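Local coordinates for purine catabolism protein pucG (Bacillus subtilis, PDB 3ISL) that catalyses the pyridoxal-phosphate-dependent transamination between (S)-ureidoglycine and glyoxylate in purine catabolism, yielding oxalurate and glycine, at residues 302-314 with 322-334. Sequence-based numbering, arbitrary orientation.
Sequences LAAGIKAMGLRLF and PVVTCVEIPGGID
R312 and F314 grip the edge of strand 324-328 through two backbone hydrogen bonds that bracket the single antiparallel bridge of L313 with V327. E328 N gives a nearly straight bond to R312 O (2.8 Å, 172°). F314 N reaches C326 O from above the carbonyl plane (2.9 Å), and the same oxygen takes a CA-H...O contact from L313 CA. Past the bridge, a water continues the pairing: it accepts from R312 N at 2.7 Å and donates to E328 O. On the strand's other edge, T325 and V327 bond to I364 and W362 of strand 361-365. E328 CG sits beside its own backbone N (chi1 -80°) and the chain runs straight on, crossing the 312-314 backbone, OE2 3.6 Å from R312 CB; the bent arginine leaves its NE 5.8 Å from OE2, too far for a salt bridge. Losing the carboxylate and CG to an alanine here would probably open a gap over that backbone and leave R312 without its nearby acidic group. L302 of helix 288-308 meets T325; I306 and, after the Schellman turn at G310, L311 meet V327. Backbone and water thus supply the polar pairing, while aliphatic groups hold the helix against the two-stranded sheet, away from the cofactor site.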
ATOM      1  N   LEU A 302      -1.676  16.065 -29.545  1.00 18.43           N
ATOM      2  CA  LEU A 302      -2.935  16.347 -28.842  1.00 18.28           C
ATOM      3  C   LEU A 302      -3.356  17.825 -28.969  1.00 19.53           C
ATOM      4  O   LEU A 302      -4.498  18.135 -29.355  1.00 20.69           O
ATOM      5  CB  LEU A 302      -2.863  15.925 -27.363  1.00 17.97           C
ATOM      6  CG  LEU A 302      -4.129  16.191 -26.535  1.00 16.70           C
ATOM      7  CD1 LEU A 302      -5.268  15.292 -27.040  1.00 18.08           C
ATOM      8  CD2 LEU A 302      -3.931  15.922 -25.048  1.00 17.12           C
ATOM      9  N   ALA A 303      -2.406  18.728 -28.663  1.00 21.00           N
ATOM     10  CA  ALA A 303      -2.587  20.171 -28.733  1.00 20.83           C
ATOM     11  C   ALA A 303      -3.051  20.667 -30.098  1.00 20.18           C
ATOM     12  O   ALA A 303      -4.034  21.478 -30.186  1.00 19.19           O
ATOM     13  CB  ALA A 303      -1.295  20.903 -28.300  1.00 21.38           C
ATOM     14  N   ALA A 304      -2.384  20.198 -31.162  1.00 19.71           N
ATOM     15  CA  ALA A 304      -2.828  20.634 -32.521  1.00 19.97           C
ATOM     16  C   ALA A 304      -4.215  20.022 -32.783  1.00 20.19           C
ATOM     17  O   ALA A 304      -5.054  20.690 -33.337  1.00 18.18           O
ATOM     18  CB  ALA A 304      -1.805  20.288 -33.642  1.00 18.78           C
ATOM     19  N   GLY A 305      -4.503  18.805 -32.286  1.00 18.89           N
ATOM     20  CA  GLY A 305      -5.848  18.282 -32.498  1.00 18.79           C
ATOM     21  C   GLY A 305      -6.930  19.078 -31.779  1.00 20.59           C
ATOM     22  O   GLY A 305      -8.011  19.413 -32.383  1.00 22.50           O
ATOM     23  N   ILE A 306      -6.677  19.414 -30.508  1.00 20.48           N
ATOM     24  CA  ILE A 306      -7.663  20.143 -29.676  1.00 19.42           C
ATOM     25  C   ILE A 306      -7.920  21.505 -30.304  1.00 20.84           C
ATOM     26  O   ILE A 306      -9.063  21.983 -30.367  1.00 20.89           O
ATOM     27  CB  ILE A 306      -7.149  20.326 -28.229  1.00 19.56           C
ATOM     28  CG1 ILE A 306      -7.156  18.975 -27.459  1.00 18.76           C
ATOM     29  CG2 ILE A 306      -7.912  21.444 -27.489  1.00 16.95           C
ATOM     30  CD1 ILE A 306      -8.591  18.221 -27.407  1.00 19.23           C
ATOM     31  N   LYS A 307      -6.847  22.131 -30.777  1.00 21.66           N
ATOM     32  CA  LYS A 307      -6.937  23.474 -31.414  1.00 21.49           C
ATOM     33  C   LYS A 307      -7.744  23.501 -32.705  1.00 22.63           C
ATOM     34  O   LYS A 307      -8.588  24.394 -32.922  1.00 24.21           O
ATOM     35  CB  LYS A 307      -5.548  24.043 -31.691  1.00 20.24           C
ATOM     36  CG  LYS A 307      -5.627  25.504 -32.257  1.00 24.02           C
ATOM     37  CD  LYS A 307      -4.342  25.916 -32.962  1.00 27.09           C
ATOM     38  CE  LYS A 307      -3.423  26.653 -32.000  1.00 30.99           C
ATOM     39  NZ  LYS A 307      -2.878  27.866 -32.744  1.00 32.20           N
ATOM     40  N   ALA A 308      -7.447  22.552 -33.590  1.00 23.52           N
ATOM     41  CA  ALA A 308      -8.061  22.443 -34.893  1.00 23.89           C
ATOM     42  C   ALA A 308      -9.533  22.097 -34.696  1.00 24.39           C
ATOM     43  O   ALA A 308     -10.403  22.458 -35.507  1.00 24.61           O
ATOM     44  CB  ALA A 308      -7.344  21.379 -35.685  1.00 24.08           C
ATOM     45  N   MET A 309      -9.810  21.422 -33.591  1.00 24.72           N
ATOM     46  CA  MET A 309     -11.184  21.165 -33.196  1.00 25.05           C
ATOM     47  C   MET A 309     -11.937  22.450 -32.749  1.00 25.44           C
ATOM     48  O   MET A 309     -13.151  22.407 -32.544  1.00 26.02           O
ATOM     49  CB  MET A 309     -11.222  20.114 -32.103  1.00 23.49           C
ATOM     50  CG  MET A 309     -12.558  19.453 -31.919  1.00 23.00           C
ATOM     51  SD  MET A 309     -12.347  18.129 -30.750  1.00 26.64           S
ATOM     52  CE  MET A 309     -13.871  17.944 -29.907  1.00 25.86           C
ATOM     53  N   GLY A 310     -11.230  23.569 -32.569  1.00 25.86           N
ATOM     54  CA  GLY A 310     -11.888  24.850 -32.218  1.00 25.66           C
ATOM     55  C   GLY A 310     -12.007  25.029 -30.701  1.00 26.75           C
ATOM     56  O   GLY A 310     -12.726  25.926 -30.229  1.00 26.93           O
ATOM     57  N   LEU A 311     -11.305  24.190 -29.940  1.00 25.11           N
ATOM     58  CA  LEU A 311     -11.303  24.297 -28.474  1.00 25.81           C
ATOM     59  C   LEU A 311     -10.123  25.137 -27.949  1.00 25.38           C
ATOM     60  O   LEU A 311      -9.107  25.281 -28.613  1.00 25.04           O
ATOM     61  CB  LEU A 311     -11.322  22.892 -27.794  1.00 24.60           C
ATOM     62  CG  LEU A 311     -12.559  22.014 -28.059  1.00 26.09           C
ATOM     63  CD1 LEU A 311     -12.347  20.592 -27.638  1.00 25.30           C
ATOM     64  CD2 LEU A 311     -13.796  22.534 -27.404  1.00 26.33           C
ATOM     65  N   ARG A 312     -10.257  25.670 -26.745  1.00 26.42           N
ATOM     66  CA  ARG A 312      -9.172  26.460 -26.127  1.00 28.18           C
ATOM     67  C   ARG A 312      -8.577  25.767 -24.896  1.00 28.15           C
ATOM     68  O   ARG A 312      -9.283  25.048 -24.179  1.00 29.23           O
ATOM     69  CB  ARG A 312      -9.669  27.842 -25.717  1.00 28.35           C
ATOM     70  CG  ARG A 312     -10.887  28.355 -26.509  1.00 32.62           C
ATOM     71  CD  ARG A 312     -10.778  29.814 -26.828  1.00 41.49           C
ATOM     72  NE  ARG A 312     -10.340  29.965 -28.213  1.00 47.24           N
ATOM     73  CZ  ARG A 312      -9.810  31.071 -28.738  1.00 50.72           C
ATOM     74  NH1 ARG A 312      -9.642  32.182 -28.006  1.00 50.33           N
ATOM     75  NH2 ARG A 312      -9.447  31.062 -30.016  1.00 51.23           N
ATOM     76  N   LEU A 313      -7.298  25.989 -24.636  1.00 28.26           N
ATOM     77  CA  LEU A 313      -6.692  25.492 -23.398  1.00 28.95           C
ATOM     78  C   LEU A 313      -6.848  26.503 -22.250  1.00 28.39           C
ATOM     79  O   LEU A 313      -6.780  27.706 -22.460  1.00 28.40           O
ATOM     80  CB  LEU A 313      -5.213  25.153 -23.631  1.00 30.26           C
ATOM     81  CG  LEU A 313      -4.957  24.100 -24.729  1.00 32.65           C
ATOM     82  CD1 LEU A 313      -3.456  23.734 -24.800  1.00 32.61           C
ATOM     83  CD2 LEU A 313      -5.808  22.854 -24.511  1.00 32.70           C
ATOM     84  N   PHE A 314      -7.072  25.994 -21.046  1.00 28.09           N
ATOM     85  CA  PHE A 314      -6.975  26.783 -19.830  1.00 28.27           C
ATOM     86  C   PHE A 314      -5.516  27.013 -19.441  1.00 28.95           C
ATOM     87  O   PHE A 314      -4.642  26.134 -19.661  1.00 26.25           O
ATOM     88  CB  PHE A 314      -7.668  26.018 -18.695  1.00 28.56           C
ATOM     89  CG  PHE A 314      -7.410  26.565 -17.302  1.00 27.95           C
ATOM     90  CD1 PHE A 314      -8.052  27.710 -16.866  1.00 29.57           C
ATOM     91  CD2 PHE A 314      -6.551  25.905 -16.431  1.00 28.26           C
ATOM     92  CE1 PHE A 314      -7.825  28.231 -15.552  1.00 31.35           C
ATOM     93  CE2 PHE A 314      -6.328  26.388 -15.121  1.00 32.63           C
ATOM     94  CZ  PHE A 314      -6.948  27.540 -14.680  1.00 30.59           C
ATOM     95  N   PRO A 322       3.701  19.365 -19.180  1.00 23.48           N
ATOM     96  CA  PRO A 322       3.665  18.711 -20.525  1.00 25.54           C
ATOM     97  C   PRO A 322       2.667  17.536 -20.572  1.00 26.21           C
ATOM     98  O   PRO A 322       1.972  17.363 -21.600  1.00 26.18           O
ATOM     99  CB  PRO A 322       5.125  18.195 -20.746  1.00 23.58           C
ATOM    100  CG  PRO A 322       5.973  19.082 -19.799  1.00 25.93           C
ATOM    101  CD  PRO A 322       5.034  19.230 -18.546  1.00 23.64           C
ATOM    102  N   VAL A 323       2.500  16.869 -19.433  1.00 24.37           N
ATOM    103  CA  VAL A 323       1.702  15.620 -19.376  1.00 24.48           C
ATOM    104  C   VAL A 323       0.221  15.778 -19.043  1.00 25.06           C
ATOM    105  O   VAL A 323      -0.493  14.783 -18.914  1.00 25.63           O
ATOM    106  CB  VAL A 323       2.406  14.482 -18.568  1.00 23.14           C
ATOM    107  CG1 VAL A 323       3.829  14.217 -19.167  1.00 20.97           C
ATOM    108  CG2 VAL A 323       2.529  14.841 -17.064  1.00 23.14           C
ATOM    109  N   VAL A 324      -0.273  17.014 -18.978  1.00 25.32           N
ATOM    110  CA  VAL A 324      -1.693  17.219 -18.752  1.00 24.15           C
ATOM    111  C   VAL A 324      -2.037  18.364 -19.645  1.00 25.26           C
ATOM    112  O   VAL A 324      -1.247  19.285 -19.796  1.00 24.81           O
ATOM    113  CB  VAL A 324      -1.968  17.585 -17.248  1.00 25.81           C
ATOM    114  CG1 VAL A 324      -3.392  18.010 -17.021  1.00 26.50           C
ATOM    115  CG2 VAL A 324      -1.661  16.364 -16.333  1.00 22.46           C
ATOM    116  N   THR A 325      -3.247  18.323 -20.190  1.00 24.39           N
ATOM    117  CA  THR A 325      -3.729  19.341 -21.087  1.00 24.06           C
ATOM    118  C   THR A 325      -5.138  19.677 -20.651  1.00 23.08           C
ATOM    119  O   THR A 325      -5.986  18.781 -20.579  1.00 22.74           O
ATOM    120  CB  THR A 325      -3.710  18.767 -22.520  1.00 23.82           C
ATOM    121  OG1 THR A 325      -2.345  18.655 -22.860  1.00 23.49           O
ATOM    122  CG2 THR A 325      -4.419  19.757 -23.563  1.00 23.81           C
ATOM    123  N   CYS A 326      -5.353  20.927 -20.271  1.00 23.16           N
ATOM    124  CA  CYS A 326      -6.612  21.372 -19.668  1.00 24.65           C
ATOM    125  C   CYS A 326      -7.412  22.043 -20.769  1.00 24.50           C
ATOM    126  O   CYS A 326      -7.017  23.106 -21.274  1.00 24.29           O
ATOM    127  CB  CYS A 326      -6.355  22.389 -18.518  1.00 25.65           C
ATOM    128  SG  CYS A 326      -5.336  21.743 -17.206  1.00 26.43           S
ATOM    129  N   VAL A 327      -8.534  21.422 -21.136  1.00 24.62           N
ATOM    130  CA  VAL A 327      -9.328  21.886 -22.254  1.00 23.63           C
ATOM    131  C   VAL A 327     -10.539  22.589 -21.687  1.00 24.99           C
ATOM    132  O   VAL A 327     -11.231  22.027 -20.838  1.00 24.56           O
ATOM    133  CB  VAL A 327      -9.769  20.722 -23.159  1.00 23.84           C
ATOM    134  CG1 VAL A 327     -10.646  21.220 -24.378  1.00 23.36           C
ATOM    135  CG2 VAL A 327      -8.547  19.906 -23.624  1.00 24.70           C
ATOM    136  N   GLU A 328     -10.806  23.805 -22.182  1.00 25.07           N
ATOM    137  CA  GLU A 328     -11.928  24.613 -21.710  1.00 26.23           C
ATOM    138  C   GLU A 328     -13.226  24.020 -22.238  1.00 26.34           C
ATOM    139  O   GLU A 328     -13.359  23.773 -23.450  1.00 25.74           O
ATOM    140  CB  GLU A 328     -11.756  26.119 -22.087  1.00 26.79           C
ATOM    141  CG  GLU A 328     -10.803  26.867 -21.114  1.00 28.64           C
ATOM    142  CD  GLU A 328     -10.470  28.331 -21.470  1.00 34.39           C
ATOM    143  OE1 GLU A 328      -9.754  28.970 -20.642  1.00 34.99           O
ATOM    144  OE2 GLU A 328     -10.913  28.842 -22.540  1.00 32.59           O
ATOM    145  N   ILE A 329     -14.159  23.768 -21.314  1.00 25.90           N
ATOM    146  CA  ILE A 329     -15.518  23.359 -21.640  1.00 26.09           C
ATOM    147  C   ILE A 329     -16.277  24.560 -22.212  1.00 26.16           C
ATOM    148  O   ILE A 329     -16.480  25.571 -21.557  1.00 26.16           O
ATOM    149  CB  ILE A 329     -16.263  22.757 -20.406  1.00 25.88           C
ATOM    150  CG1 ILE A 329     -15.485  21.528 -19.865  1.00 24.96           C
ATOM    151  CG2 ILE A 329     -17.745  22.411 -20.756  1.00 25.70           C
ATOM    152  CD1 ILE A 329     -15.865  21.100 -18.431  1.00 18.22           C
ATOM    153  N   PRO A 330     -16.699  24.452 -23.458  1.00 26.78           N
ATOM    154  CA  PRO A 330     -17.438  25.583 -24.100  1.00 26.48           C
ATOM    155  C   PRO A 330     -18.770  25.881 -23.401  1.00 27.43           C
ATOM    156  O   PRO A 330     -19.403  24.967 -22.845  1.00 26.81           O
ATOM    157  CB  PRO A 330     -17.689  25.079 -25.512  1.00 26.20           C
ATOM    158  CG  PRO A 330     -16.845  23.757 -25.657  1.00 26.33           C
ATOM    159  CD  PRO A 330     -16.633  23.235 -24.286  1.00 25.34           C
ATOM    160  N   GLY A 331     -19.190  27.142 -23.405  1.00 28.24           N
ATOM    161  CA  GLY A 331     -20.461  27.548 -22.765  1.00 28.95           C
ATOM    162  C   GLY A 331     -21.645  26.743 -23.288  1.00 30.43           C
ATOM    163  O   GLY A 331     -21.696  26.422 -24.488  1.00 31.08           O
ATOM    164  N   GLY A 332     -22.590  26.389 -22.410  1.00 30.64           N
ATOM    165  CA  GLY A 332     -23.767  25.583 -22.818  1.00 31.27           C
ATOM    166  C   GLY A 332     -23.542  24.073 -23.055  1.00 32.43           C
ATOM    167  O   GLY A 332     -24.410  23.362 -23.623  1.00 31.12           O
ATOM    168  N   ILE A 333     -22.380  23.563 -22.637  1.00 32.33           N
ATOM    169  CA  ILE A 333     -22.113  22.133 -22.779  1.00 32.40           C
ATOM    170  C   ILE A 333     -21.865  21.558 -21.395  1.00 31.94           C
ATOM    171  O   ILE A 333     -21.045  22.074 -20.644  1.00 32.22           O
ATOM    172  CB  ILE A 333     -20.933  21.849 -23.728  1.00 32.98           C
ATOM    173  CG1 ILE A 333     -21.391  21.976 -25.184  1.00 35.41           C
ATOM    174  CG2 ILE A 333     -20.395  20.439 -23.509  1.00 30.75           C
ATOM    175  CD1 ILE A 333     -20.276  22.292 -26.162  1.00 39.32           C
ATOM    176  N   ASP A 334     -22.598  20.499 -21.059  1.00 30.58           N
ATOM    177  CA  ASP A 334     -22.487  19.871 -19.764  1.00 29.84           C
ATOM    178  C   ASP A 334     -21.227  18.975 -19.825  1.00 28.55           C
ATOM    179  O   ASP A 334     -21.190  17.986 -20.535  1.00 26.93           O
ATOM    180  CB  ASP A 334     -23.773  19.079 -19.463  1.00 30.73           C
ATOM    181  CG  ASP A 334     -23.663  18.209 -18.206  1.00 34.17           C
ATOM    182  OD1 ASP A 334     -22.552  18.083 -17.633  1.00 36.45           O
ATOM    183  OD2 ASP A 334     -24.704  17.643 -17.800  1.00 37.25           O
TER
HETATM  184  O   HOH W   1     -12.704  25.403 -25.642  1.00 21.99           O